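Local coordinates for penicillin-binding protein 2 (Pbp2) (Helicobacter pylori, PDB 5LP5) that probably cross-links peptidoglycan as a penicillin-binding transpeptidase and works with the partner protein MreC in building the cell wall, at residues A543-F548 against I558-E563; A159-G164 against Y270-L275; V312-V317 against A511-T516; L163-V168 against V186-I191. One frame throughout, in Å; residues are numbered along the deposited sequence.

Contact 1 (A543-F548 against I558-E563); sequences AWITAF and ITILVE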
loop_
_atom_site.group_PDB
_atom_site.type_symbol
_atom_site.label_atom_id
_atom_site.label_comp_id
_atom_site.label_asym_id
_atom_site.label_seq_id
_atom_site.Cartn_x
_atom_site.Cartn_y
_atom_site.Cartn_z
ATOM N N ALA A 543 25.810 29.139 10.829
ATOM C CA ALA A 543 24.915 30.222 11.224
ATOM C C ALA A 543 23.694 29.714 11.976
ATOM O O ALA A 543 23.011 28.816 11.501
ATOM C CB ALA A 543 24.468 30.998 9.993
ATOM N N TRP A 544 23.414 30.313 13.130
ATOM C CA TRP A 544 22.247 29.969 13.927
ATOM C C TRP A 544 21.291 31.151 14.001
ATOM O O TRP A 544 21.701 32.314 13.881
ATOM C CB TRP A 544 22.638 29.623 15.367
ATOM C CG TRP A 544 23.181 28.251 15.607
ATOM C CD1 TRP A 544 24.496 27.888 15.666
ATOM C CD2 TRP A 544 22.430 27.064 15.859
ATOM N NE1 TRP A 544 24.609 26.554 15.928
ATOM C CE2 TRP A 544 23.357 26.019 16.053
ATOM C CE3 TRP A 544 21.066 26.775 15.928
ATOM C CZ2 TRP A 544 22.963 24.712 16.306
ATOM C CZ3 TRP A 544 20.677 25.483 16.196
ATOM C CH2 TRP A 544 21.616 24.469 16.379
ATOM N N ILE A 545 20.016 30.831 14.222
ATOM C CA ILE A 545 19.008 31.783 14.666
ATOM C C ILE A 545 17.862 30.971 15.247
ATOM O O ILE A 545 17.369 30.037 14.623
ATOM C CB ILE A 545 18.508 32.692 13.523
ATOM C CG1 ILE A 545 17.496 33.728 14.041
ATOM C CG2 ILE A 545 17.934 31.860 12.378
ATOM C CD1 ILE A 545 17.363 34.951 13.159
ATOM N N THR A 546 17.477 31.297 16.472
ATOM C CA THR A 546 16.343 30.657 17.113
ATOM C C THR A 546 15.444 31.781 17.574
ATOM O O THR A 546 15.866 32.902 17.665
ATOM C CB THR A 546 16.789 29.737 18.259
ATOM O OG1 THR A 546 15.713 28.884 18.650
ATOM C CG2 THR A 546 17.260 30.543 19.451
ATOM N N ALA A 547 14.178 31.492 17.801
ATOM C CA ALA A 547 13.182 32.553 18.003
ATOM C C ALA A 547 11.836 32.004 18.473
ATOM O O ALA A 547 11.484 30.876 18.140
ATOM C CB ALA A 547 13.001 33.356 16.713
ATOM N N PHE A 548 11.104 32.803 19.253
ATOM C CA PHE A 548 9.718 32.484 19.614
ATOM C C PHE A 548 8.717 33.552 19.152
ATOM O O PHE A 548 9.053 34.731 18.966
ATOM C CB PHE A 548 9.572 32.225 21.106
ATOM C CG PHE A 548 9.767 33.434 21.965
ATOM C CD1 PHE A 548 8.693 34.211 22.340
ATOM C CD2 PHE A 548 11.027 33.763 22.442
ATOM C CE1 PHE A 548 8.868 35.313 23.161
ATOM C CE2 PHE A 548 11.211 34.854 23.267
ATOM C CZ PHE A 548 10.126 35.633 23.628
ATOM N N ILE A 558 10.850 28.547 16.599
ATOM C CA ILE A 558 11.458 28.191 15.325
ATOM C C ILE A 558 12.949 28.195 15.527
ATOM O O ILE A 558 13.443 29.038 16.236
ATOM C CB ILE A 558 11.103 29.213 14.245
ATOM C CG1 ILE A 558 9.580 29.286 14.093
ATOM C CG2 ILE A 558 11.786 28.854 12.938
ATOM C CD1 ILE A 558 9.075 30.255 13.045
ATOM N N THR A 559 13.660 27.257 14.917
ATOM C CA THR A 559 15.099 27.156 15.082
ATOM C C THR A 559 15.704 26.788 13.734
ATOM O O THR A 559 15.313 25.799 13.108
ATOM C CB THR A 559 15.477 26.092 16.131
ATOM O OG1 THR A 559 15.076 26.515 17.444
ATOM C CG2 THR A 559 16.980 25.857 16.149
ATOM N N ILE A 560 16.659 27.598 13.287
ATOM C CA ILE A 560 17.217 27.466 11.939
ATOM C C ILE A 560 18.721 27.417 12.007
ATOM O O ILE A 560 19.327 28.170 12.760
ATOM C CB ILE A 560 16.798 28.640 11.025
ATOM C CG1 ILE A 560 15.278 28.664 10.874
ATOM C CG2 ILE A 560 17.441 28.524 9.646
ATOM C CD1 ILE A 560 14.728 29.940 10.284
ATOM N N LEU A 561 19.307 26.527 11.210
ATOM C CA LEU A 561 20.750 26.367 11.149
ATOM C C LEU A 561 21.231 26.142 9.713
ATOM O O LEU A 561 20.905 25.117 9.113
ATOM C CB LEU A 561 21.165 25.182 12.006
ATOM C CG LEU A 561 22.608 24.752 11.771
ATOM C CD1 LEU A 561 23.593 25.593 12.562
ATOM C CD2 LEU A 561 22.735 23.304 12.145
ATOM N N VAL A 562 22.015 27.078 9.175
ATOM C CA VAL A 562 22.555 26.918 7.819
ATOM C C VAL A 562 24.048 26.631 7.853
ATOM O O VAL A 562 24.844 27.468 8.275
ATOM C CB VAL A 562 22.304 28.149 6.917
ATOM C CG1 VAL A 562 22.959 27.964 5.557
ATOM C CG2 VAL A 562 20.817 28.381 6.730
ATOM N N GLU A 563 24.426 25.444 7.396
ATOM C CA GLU A 563 25.825 25.074 7.370
ATOM C C GLU A 563 26.601 26.067 6.515
ATOM O O GLU A 563 26.218 26.349 5.381
ATOM C CB GLU A 563 26.015 23.637 6.867
ATOM C CG GLU A 563 25.704 22.595 7.933
ATOM C CD GLU A 563 25.976 21.177 7.475
ATOM O OE1 GLU A 563 26.561 21.002 6.400
ATOM O OE2 GLU A 563 25.609 20.230 8.184
#
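Leu561 lays its CD1 methyl over one face of the Trp544 indole, a CH-pi contact in which CD1 stands 3.6 Å from the centroid of the five-membered ring. Its CG is anti to the backbone N (chi1 168°), and from there CD1 reaches across to the ring of its non-hydrogen-bonded partner. The edge of the same indole meets Thr559, whose CG2 lies near the ring plane, 3.7 Å from Trp544 CZ3. Trp544 NE1 gives its hydrogen to the carbonyl of Pro308, which helps to set the rotation of the indole. Strands 542-549 and 556-562, which carry these residues, form an antiparallel hairpin in the five-stranded sheet of the transpeptidase domain, a fold shared with the serine beta-lactamases. Beside the tryptophan, Thr546 OG1 and Thr559 OG1 share a hydrogen bond of 2.7 Å; Thr448 of helix 441-453 also bonds to Thr546 OG1. Ala543, Ile545 and Ala547 point to the other face with Val562, Ile560 and Ile558, in hydrogen-bonded pairs. There Ile545 and Ile560 run side by side, CG2 of Ile545 3.7 Å from CB of Ile560, and their backbones are joined by Ile560 N to Ile545 O at 2.9 Å. Leu575 of helix 572-584 packs on Ile545, Ala547 and Ile558.

Contact 2 (A159-G164 against Y270-L275); sequences ASHVLG and YPEYNL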
loop_
_atom_site.group_PDB
_atom_site.type_symbol
_atom_site.label_atom_id
_atom_site.label_comp_id
_atom_site.label_asym_id
_atom_site.label_seq_id
_atom_site.Cartn_x
_atom_site.Cartn_y
_atom_site.Cartn_z
ATOM N N ALA A 159 10.390 15.611 3.878
ATOM C CA ALA A 159 10.479 15.117 5.259
ATOM C C ALA A 159 11.109 13.744 5.311
ATOM O O ALA A 159 10.857 12.963 6.226
ATOM C CB ALA A 159 9.101 15.084 5.911
ATOM N N SER A 160 11.947 13.458 4.327
ATOM C CA SER A 160 12.585 12.163 4.237
ATOM C C SER A 160 13.292 11.762 5.531
ATOM O O SER A 160 13.378 10.569 5.843
ATOM C CB SER A 160 13.559 12.129 3.052
ATOM O OG SER A 160 14.758 12.853 3.291
ATOM N N HIS A 161 13.796 12.739 6.278
ATOM C CA HIS A 161 14.528 12.438 7.504
ATOM C C HIS A 161 13.603 12.274 8.704
ATOM O O HIS A 161 14.032 11.869 9.766
ATOM C CB HIS A 161 15.625 13.485 7.777
ATOM C CG HIS A 161 16.836 13.341 6.901
ATOM N ND1 HIS A 161 17.044 14.135 5.796
ATOM C CD2 HIS A 161 17.898 12.500 6.965
ATOM C CE1 HIS A 161 18.182 13.793 5.221
ATOM N NE2 HIS A 161 18.718 12.801 5.906
ATOM N N VAL A 162 12.329 12.580 8.533
ATOM C CA VAL A 162 11.325 12.273 9.551
ATOM C C VAL A 162 10.692 10.920 9.305
ATOM O O VAL A 162 10.644 10.058 10.195
ATOM C CB VAL A 162 10.185 13.302 9.564
ATOM C CG1 VAL A 162 9.163 12.921 10.613
ATOM C CG2 VAL A 162 10.743 14.705 9.815
ATOM N N LEU A 163 10.198 10.738 8.092
ATOM C CA LEU A 163 9.427 9.555 7.768
ATOM C C LEU A 163 10.280 8.289 7.805
ATOM O O LEU A 163 9.906 7.302 8.440
ATOM C CB LEU A 163 8.772 9.731 6.403
ATOM C CG LEU A 163 7.865 10.960 6.251
ATOM C CD1 LEU A 163 7.468 11.116 4.805
ATOM C CD2 LEU A 163 6.643 10.832 7.116
ATOM N N GLY A 164 11.445 8.337 7.165
ATOM C CA GLY A 164 12.285 7.174 6.996
ATOM C C GLY A 164 11.655 6.216 6.003
ATOM O O GLY A 164 10.622 6.518 5.402
ATOM N N TYR A 270 18.849 19.144 5.425
ATOM C CA TYR A 270 19.186 19.435 4.027
ATOM C C TYR A 270 20.640 19.206 3.687
ATOM O O TYR A 270 21.534 19.803 4.298
ATOM C CB TYR A 270 18.780 20.863 3.678
ATOM C CG TYR A 270 17.329 21.078 3.977
ATOM C CD1 TYR A 270 16.352 20.717 3.053
ATOM C CD2 TYR A 270 16.915 21.580 5.214
ATOM C CE1 TYR A 270 14.997 20.887 3.342
ATOM C CE2 TYR A 270 15.569 21.746 5.511
ATOM C CZ TYR A 270 14.621 21.395 4.569
ATOM O OH TYR A 270 13.297 21.565 4.817
ATOM N N PRO A 271 20.882 18.348 2.687
ATOM C CA PRO A 271 19.905 17.737 1.796
ATOM C C PRO A 271 19.005 16.667 2.378
ATOM O O PRO A 271 19.461 15.846 3.157
ATOM C CB PRO A 271 20.778 17.058 0.721
ATOM C CG PRO A 271 22.163 17.525 0.928
ATOM C CD PRO A 271 22.259 17.959 2.343
ATOM N N GLU A 272 17.730 16.680 1.987
ATOM C CA GLU A 272 16.843 15.518 2.123
ATOM C C GLU A 272 17.188 14.524 0.981
ATOM O O GLU A 272 17.990 14.847 0.105
ATOM C CB GLU A 272 15.359 15.947 2.033
ATOM C CG GLU A 272 14.879 17.004 3.031
ATOM C CD GLU A 272 14.411 16.430 4.357
ATOM O OE1 GLU A 272 14.609 15.221 4.576
ATOM O OE2 GLU A 272 13.851 17.186 5.188
ATOM N N TYR A 273 16.586 13.329 0.993
ATOM C CA TYR A 273 16.740 12.347 -0.098
ATOM C C TYR A 273 15.406 11.672 -0.406
ATOM O O TYR A 273 14.491 11.722 0.400
ATOM C CB TYR A 273 17.807 11.295 0.238
ATOM C CG TYR A 273 17.497 10.416 1.435
ATOM C CD1 TYR A 273 16.951 9.148 1.275
ATOM C CD2 TYR A 273 17.749 10.854 2.728
ATOM C CE1 TYR A 273 16.652 8.340 2.376
ATOM C CE2 TYR A 273 17.452 10.057 3.829
ATOM C CZ TYR A 273 16.905 8.799 3.646
ATOM O OH TYR A 273 16.596 8.031 4.740
ATOM N N ASN A 274 15.304 11.043 -1.575
ATOM C CA ASN A 274 14.022 10.537 -2.080
ATOM C C ASN A 274 13.749 9.131 -1.611
ATOM O O ASN A 274 14.301 8.165 -2.144
ATOM C CB ASN A 274 13.964 10.582 -3.601
ATOM C CG ASN A 274 12.623 10.111 -4.153
ATOM O OD1 ASN A 274 11.790 9.537 -3.448
ATOM N ND2 ASN A 274 12.404 10.374 -5.444
ATOM N N LEU A 275 12.826 9.029 -0.657
ATOM C CA LEU A 275 12.517 7.777 0.010
ATOM C C LEU A 275 12.105 6.658 -0.945
ATOM O O LEU A 275 12.281 5.487 -0.626
ATOM C CB LEU A 275 11.425 8.002 1.035
ATOM C CG LEU A 275 11.790 8.888 2.227
ATOM C CD1 LEU A 275 10.510 9.278 2.972
ATOM C CD2 LEU A 275 12.794 8.239 3.196
#
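Ser160 opens the short helix 160-163, just after the N-cap residue Ala159, and turns its hydroxyl onto the 270-275 loop. With OG held between the backbone N and the carbonyl carbon (chi1 74°), the oxygen donates to Glu272 OE1 at 2.7 Å and accepts an almost straight bond (173°) from Tyr273 N at 3.0 Å. The next residue, His161, returns to the same carboxylate oxygen twice. Its backbone N meets the syn lone pair of Glu272 OE1 at 3.1 Å, while its ring ND1 approaches Glu272 OE1 from above the carboxylate plane at 2.9 Å. Three donors therefore grip one oxygen at the start of the helix, a setting likely to favour a charged carboxylate; the other oxygen, OE2, accepts from the backbone N of Ser269. The imidazole also offers its face to Tyr273 in a T-shaped pair: the Tyr273 ring brings its CE2 edge over it, with centroids 5.2 Å apart and planes at 80°. Leu163 then meets Leu275 at about a right angle, CB of Leu163 3.9 Å from CD1 of Leu275. At Gly164, where the chain leaves the helix with positive phi, the carbonyl O lies 3.5 Å from Leu275 CD2. The whole is a buried junction between the PBP dimerisation and transpeptidase regions, centred on a His-carboxylate hydrogen bond and a serine that ties the loop backbone to the helix start.

Contact 3 (V312-V317 against A511-T516); sequences VVKMGV and ACKTGT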
loop_
_atom_site.group_PDB
_atom_site.type_symbol
_atom_site.label_atom_id
_atom_site.label_comp_id
_atom_site.label_asym_id
_atom_site.label_seq_id
_atom_site.Cartn_x
_atom_site.Cartn_y
_atom_site.Cartn_z
ATOM N N VAL A 312 23.781 31.614 20.924
ATOM C CA VAL A 312 22.390 31.246 21.300
ATOM C C VAL A 312 22.248 30.824 22.772
ATOM O O VAL A 312 21.167 30.903 23.362
ATOM C CB VAL A 312 21.798 30.103 20.419
ATOM C CG1 VAL A 312 21.784 30.476 18.956
ATOM C CG2 VAL A 312 22.559 28.809 20.596
ATOM N N VAL A 313 23.354 30.368 23.346
ATOM C CA VAL A 313 23.375 29.932 24.736
ATOM C C VAL A 313 23.307 31.092 25.737
ATOM O O VAL A 313 23.051 30.875 26.929
ATOM C CB VAL A 313 24.649 29.124 25.035
ATOM C CG1 VAL A 313 24.797 27.968 24.051
ATOM C CG2 VAL A 313 25.882 30.024 24.998
ATOM N N LYS A 314 23.522 32.316 25.251
ATOM C CA LYS A 314 23.811 33.458 26.119
ATOM C C LYS A 314 22.751 33.752 27.162
ATOM O O LYS A 314 23.093 34.136 28.280
ATOM C CB LYS A 314 24.109 34.709 25.297
ATOM C CG LYS A 314 25.551 34.742 24.831
ATOM C CD LYS A 314 25.864 35.873 23.864
ATOM C CE LYS A 314 27.330 35.786 23.452
ATOM N NZ LYS A 314 27.728 36.842 22.495
ATOM N N MET A 315 21.476 33.566 26.821
ATOM C CA MET A 315 20.425 33.778 27.810
ATOM C C MET A 315 20.389 32.649 28.869
ATOM O O MET A 315 19.955 32.862 30.011
ATOM C CB MET A 315 19.044 34.054 27.160
ATOM C CG MET A 315 18.581 33.174 25.991
ATOM S SD MET A 315 19.102 33.570 24.295
ATOM C CE MET A 315 18.947 35.336 24.339
ATOM N N GLY A 316 20.873 31.467 28.503
ATOM C CA GLY A 316 21.074 30.391 29.479
ATOM C C GLY A 316 22.238 30.678 30.412
ATOM O O GLY A 316 22.164 30.415 31.615
ATOM N N VAL A 317 23.307 31.226 29.842
ATOM C CA VAL A 317 24.504 31.632 30.592
ATOM C C VAL A 317 24.172 32.789 31.553
ATOM O O VAL A 317 24.473 32.743 32.745
ATOM C CB VAL A 317 25.636 32.082 29.625
ATOM C CG1 VAL A 317 26.860 32.557 30.387
ATOM C CG2 VAL A 317 26.022 30.962 28.670
ATOM N N ALA A 511 10.744 37.526 18.525
ATOM C CA ALA A 511 11.792 37.582 19.542
ATOM C C ALA A 511 12.815 36.480 19.219
ATOM O O ALA A 511 12.447 35.320 19.091
ATOM C CB ALA A 511 11.186 37.366 20.916
ATOM N N CYS A 512 14.089 36.842 19.095
ATOM C CA CYS A 512 15.120 35.936 18.569
ATOM C C CYS A 512 16.449 36.004 19.345
ATOM O O CYS A 512 16.621 36.784 20.281
ATOM C CB CYS A 512 15.382 36.268 17.080
ATOM S SG CYS A 512 15.756 38.028 16.775
ATOM N N LYS A 513 17.373 35.139 18.950
ATOM C CA LYS A 513 18.787 35.229 19.307
ATOM C C LYS A 513 19.579 34.618 18.157
ATOM O O LYS A 513 19.270 33.528 17.681
ATOM C CB LYS A 513 19.101 34.496 20.614
ATOM C CG LYS A 513 20.566 34.580 21.052
ATOM C CD LYS A 513 20.951 35.985 21.501
ATOM C CE LYS A 513 22.440 36.264 21.363
ATOM N NZ LYS A 513 22.853 36.609 19.964
ATOM N N THR A 514 20.589 35.330 17.689
ATOM C CA THR A 514 21.443 34.807 16.632
ATOM C C THR A 514 22.619 34.057 17.246
ATOM O O THR A 514 22.849 34.126 18.468
ATOM C CB THR A 514 21.979 35.937 15.739
ATOM O OG1 THR A 514 22.456 37.007 16.567
ATOM C CG2 THR A 514 20.881 36.447 14.819
ATOM N N GLY A 515 23.343 33.336 16.390
ATOM C CA GLY A 515 24.614 32.704 16.760
ATOM C C GLY A 515 25.521 32.480 15.554
ATOM O O GLY A 515 25.078 32.485 14.405
ATOM N N THR A 516 26.818 32.326 15.813
ATOM C CA THR A 516 27.758 31.894 14.779
ATOM C C THR A 516 28.711 30.894 15.406
ATOM O O THR A 516 29.093 31.026 16.570
ATOM C CB THR A 516 28.541 33.058 14.121
ATOM O OG1 THR A 516 27.639 33.932 13.420
ATOM C CG2 THR A 516 29.562 32.520 13.116
#
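Met315 lays its SD and CE obliquely against the CB-CG-CD part of Lys513, with CE 3.5 Å from Lys513 CD and SD 3.7 Å from Lys513 CG. The methionine CG sits between the backbone N and the carbonyl carbon (chi1 45°), and the chain bends again beyond it to set CE beside the lysine. Val312 comes in at roughly a right angle to the methionine sulfur, its CA 3.8 Å from Lys513 CG and its CG1 branch 3.8 Å from Thr514 O. The end of the Lys513 side chain curls back to its own strand: NZ donates to Thr514 O at 2.9 Å, from above the carbonyl plane. Lys314 NZ stands 5.5 Å from Lys513 NZ, the two lysine chains coming nearest through their CD and CE carbons. This pairing matches the pattern of the penicillin-binding transpeptidases, in which an SxxK motif at a helix start, here probably Ser311 to Lys314, faces a KTG motif on the edge strand, here Lys513 to Gly515. Farther out, Lys314 forms a salt bridge with Asp368. Tyr447 OH bonds to Val312 O and to Gly316 N, fixing the turn that leads into helix 314-324. Behind Met315 lie Leu484 and Met488 of helix 475-493, and that helix is tied to the strand by the disulfide between Cys492 and Cys512. Strand 511-517 is also bonded through Lys513 and Gly515 to Thr546 and Trp544.

Contact 4 (L163-V168 against V186-I191); sequences LGYVGV and VGKTGI
Tyr165 O accepts the backbone N-H of Lys188 at 2.8 Å, and this bond pins the turn after strand 185-187 to the 163-168 segment. Tyr165 N in turn donates to Thr189 OG1 at 3.3 Å, a longer and more bent bond (141°), so the tyrosine backbone is held at both its N-H and its C=O. Its ring, swung between the backbone N and the carbonyl carbon (chi1 65°), crosses both partners obliquely: CE1 lies 3.6 Å from Lys188 CB, and CD2 3.4 Å from Thr189 OG1. The lysine chain then runs past Gly167, its CE 3.8 Å from Gly167 CA, and NZ donates to Val168 O at 2.9 Å while making a salt bridge to Asp173. Gly167 and Val186 form the hydrogen-bonded pair of a two-stranded antiparallel sheet, with Gly167 N to Val186 O at 2.9 Å. Gly164, with positive phi, makes a CA-H...O contact from its CA to Thr189 O at 3.2 Å. Helix 160-163 leads into strand 166-168 and helix 190-194 follows strand 185-187, so both adjoin the same end of the little sheet, with helix 171-176 in the connection between the strands; Ile56 of strand 56-57 lies against Leu163 and Ile191, and Phe278 stacks on Tyr165.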
loop_
_atom_site.group_PDB
_atom_site.type_symbol
_atom_site.label_atom_id
_atom_site.label_comp_id
_atom_site.label_asym_id
_atom_site.label_seq_id
_atom_site.Cartn_x
_atom_site.Cartn_y
_atom_site.Cartn_z
ATOM N N LEU A 163 10.198 10.738 8.092
ATOM C CA LEU A 163 9.427 9.555 7.768
ATOM C C LEU A 163 10.280 8.289 7.805
ATOM O O LEU A 163 9.906 7.302 8.440
ATOM C CB LEU A 163 8.772 9.731 6.403
ATOM C CG LEU A 163 7.865 10.960 6.251
ATOM C CD1 LEU A 163 7.468 11.116 4.805
ATOM C CD2 LEU A 163 6.643 10.832 7.116
ATOM N N GLY A 164 11.445 8.337 7.165
ATOM C CA GLY A 164 12.285 7.174 6.996
ATOM C C GLY A 164 11.655 6.216 6.003
ATOM O O GLY A 164 10.622 6.518 5.402
ATOM N N TYR A 165 12.258 5.046 5.844
ATOM C CA TYR A 165 11.826 4.103 4.834
ATOM C C TYR A 165 11.849 2.652 5.316
ATOM O O TYR A 165 12.542 2.294 6.254
ATOM C CB TYR A 165 12.691 4.253 3.577
ATOM C CG TYR A 165 14.130 3.898 3.808
ATOM C CD1 TYR A 165 14.554 2.572 3.741
ATOM C CD2 TYR A 165 15.067 4.873 4.132
ATOM C CE1 TYR A 165 15.864 2.234 3.962
ATOM C CE2 TYR A 165 16.382 4.539 4.354
ATOM C CZ TYR A 165 16.775 3.217 4.265
ATOM O OH TYR A 165 18.095 2.872 4.473
ATOM N N VAL A 166 11.079 1.821 4.631
ATOM C CA VAL A 166 10.989 0.402 4.916
ATOM C C VAL A 166 11.850 -0.380 3.926
ATOM O O VAL A 166 12.088 0.072 2.797
ATOM C CB VAL A 166 9.537 -0.093 4.821
ATOM C CG1 VAL A 166 8.634 0.810 5.624
ATOM C CG2 VAL A 166 9.036 -0.153 3.382
ATOM N N GLY A 167 12.311 -1.547 4.364
ATOM C CA GLY A 167 13.120 -2.410 3.519
ATOM C C GLY A 167 12.881 -3.877 3.802
ATOM O O GLY A 167 12.029 -4.233 4.616
ATOM N N VAL A 168 13.649 -4.728 3.127
ATOM C CA VAL A 168 13.549 -6.172 3.325
ATOM C C VAL A 168 14.085 -6.517 4.702
ATOM O O VAL A 168 15.155 -6.063 5.078
ATOM C CB VAL A 168 14.344 -6.973 2.259
ATOM C CG1 VAL A 168 14.283 -8.456 2.564
ATOM C CG2 VAL A 168 13.783 -6.731 0.874
ATOM N N VAL A 186 9.942 -4.161 6.979
ATOM C CA VAL A 186 10.239 -3.511 8.263
ATOM C C VAL A 186 10.825 -2.106 8.091
ATOM O O VAL A 186 11.465 -1.793 7.080
ATOM C CB VAL A 186 11.194 -4.366 9.128
ATOM C CG1 VAL A 186 10.414 -5.440 9.858
ATOM C CG2 VAL A 186 12.279 -4.987 8.272
ATOM N N GLY A 187 10.580 -1.256 9.083
ATOM C CA GLY A 187 11.062 0.106 9.029
ATOM C C GLY A 187 12.544 0.065 9.272
ATOM O O GLY A 187 13.000 -0.675 10.138
ATOM N N LYS A 188 13.291 0.844 8.498
ATOM C CA LYS A 188 14.746 0.926 8.642
ATOM C C LYS A 188 15.149 2.200 9.359
ATOM O O LYS A 188 15.918 2.139 10.295
ATOM C CB LYS A 188 15.455 0.849 7.285
ATOM C CG LYS A 188 15.195 -0.434 6.521
ATOM C CD LYS A 188 15.726 -1.650 7.260
ATOM C CE LYS A 188 15.567 -2.927 6.430
ATOM N NZ LYS A 188 16.305 -4.118 6.960
ATOM N N THR A 189 14.639 3.347 8.909
ATOM C CA THR A 189 14.976 4.638 9.528
ATOM C C THR A 189 13.772 5.422 9.965
ATOM O O THR A 189 12.654 5.173 9.522
ATOM C CB THR A 189 15.785 5.530 8.582
ATOM O OG1 THR A 189 15.057 5.757 7.369
ATOM C CG2 THR A 189 17.055 4.846 8.233
ATOM N N GLY A 190 14.016 6.355 10.870
ATOM C CA GLY A 190 12.991 7.300 11.289
ATOM C C GLY A 190 11.693 6.698 11.790
ATOM O O GLY A 190 11.691 5.651 12.451
ATOM N N ILE A 191 10.588 7.372 11.472
ATOM C CA ILE A 191 9.258 6.999 11.963
ATOM C C ILE A 191 8.855 5.586 11.548
ATOM O O ILE A 191 8.247 4.863 12.336
ATOM C CB ILE A 191 8.198 8.028 11.500
ATOM C CG1 ILE A 191 8.377 9.331 12.270
ATOM C CG2 ILE A 191 6.773 7.527 11.688
ATOM C CD1 ILE A 191 7.952 9.292 13.714
#

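Along the chain, contacts 4 and 2 set out from the same stretch, sharing Leu163 and Gly164, and their centres are 11 Å apart; Tyr273 of contact 2 packs on Tyr165 of contact 4. Contact 4 stays in the PBP dimerisation region, whereas contact 2 joins that region to the transpeptidase region. Contacts 3 and 1 follow in series inside that second region, centres 10 Å apart, because strands 511-517 and 542-549 are neighbours in one sheet. Contacts 1 and 2 are 19 Å apart between centres, and contacts 3 and 4 35 Å. The probable active-site elements of contact 3 thus lie at the far side from the interdomain junction, with the hairpin of contact 1 in between.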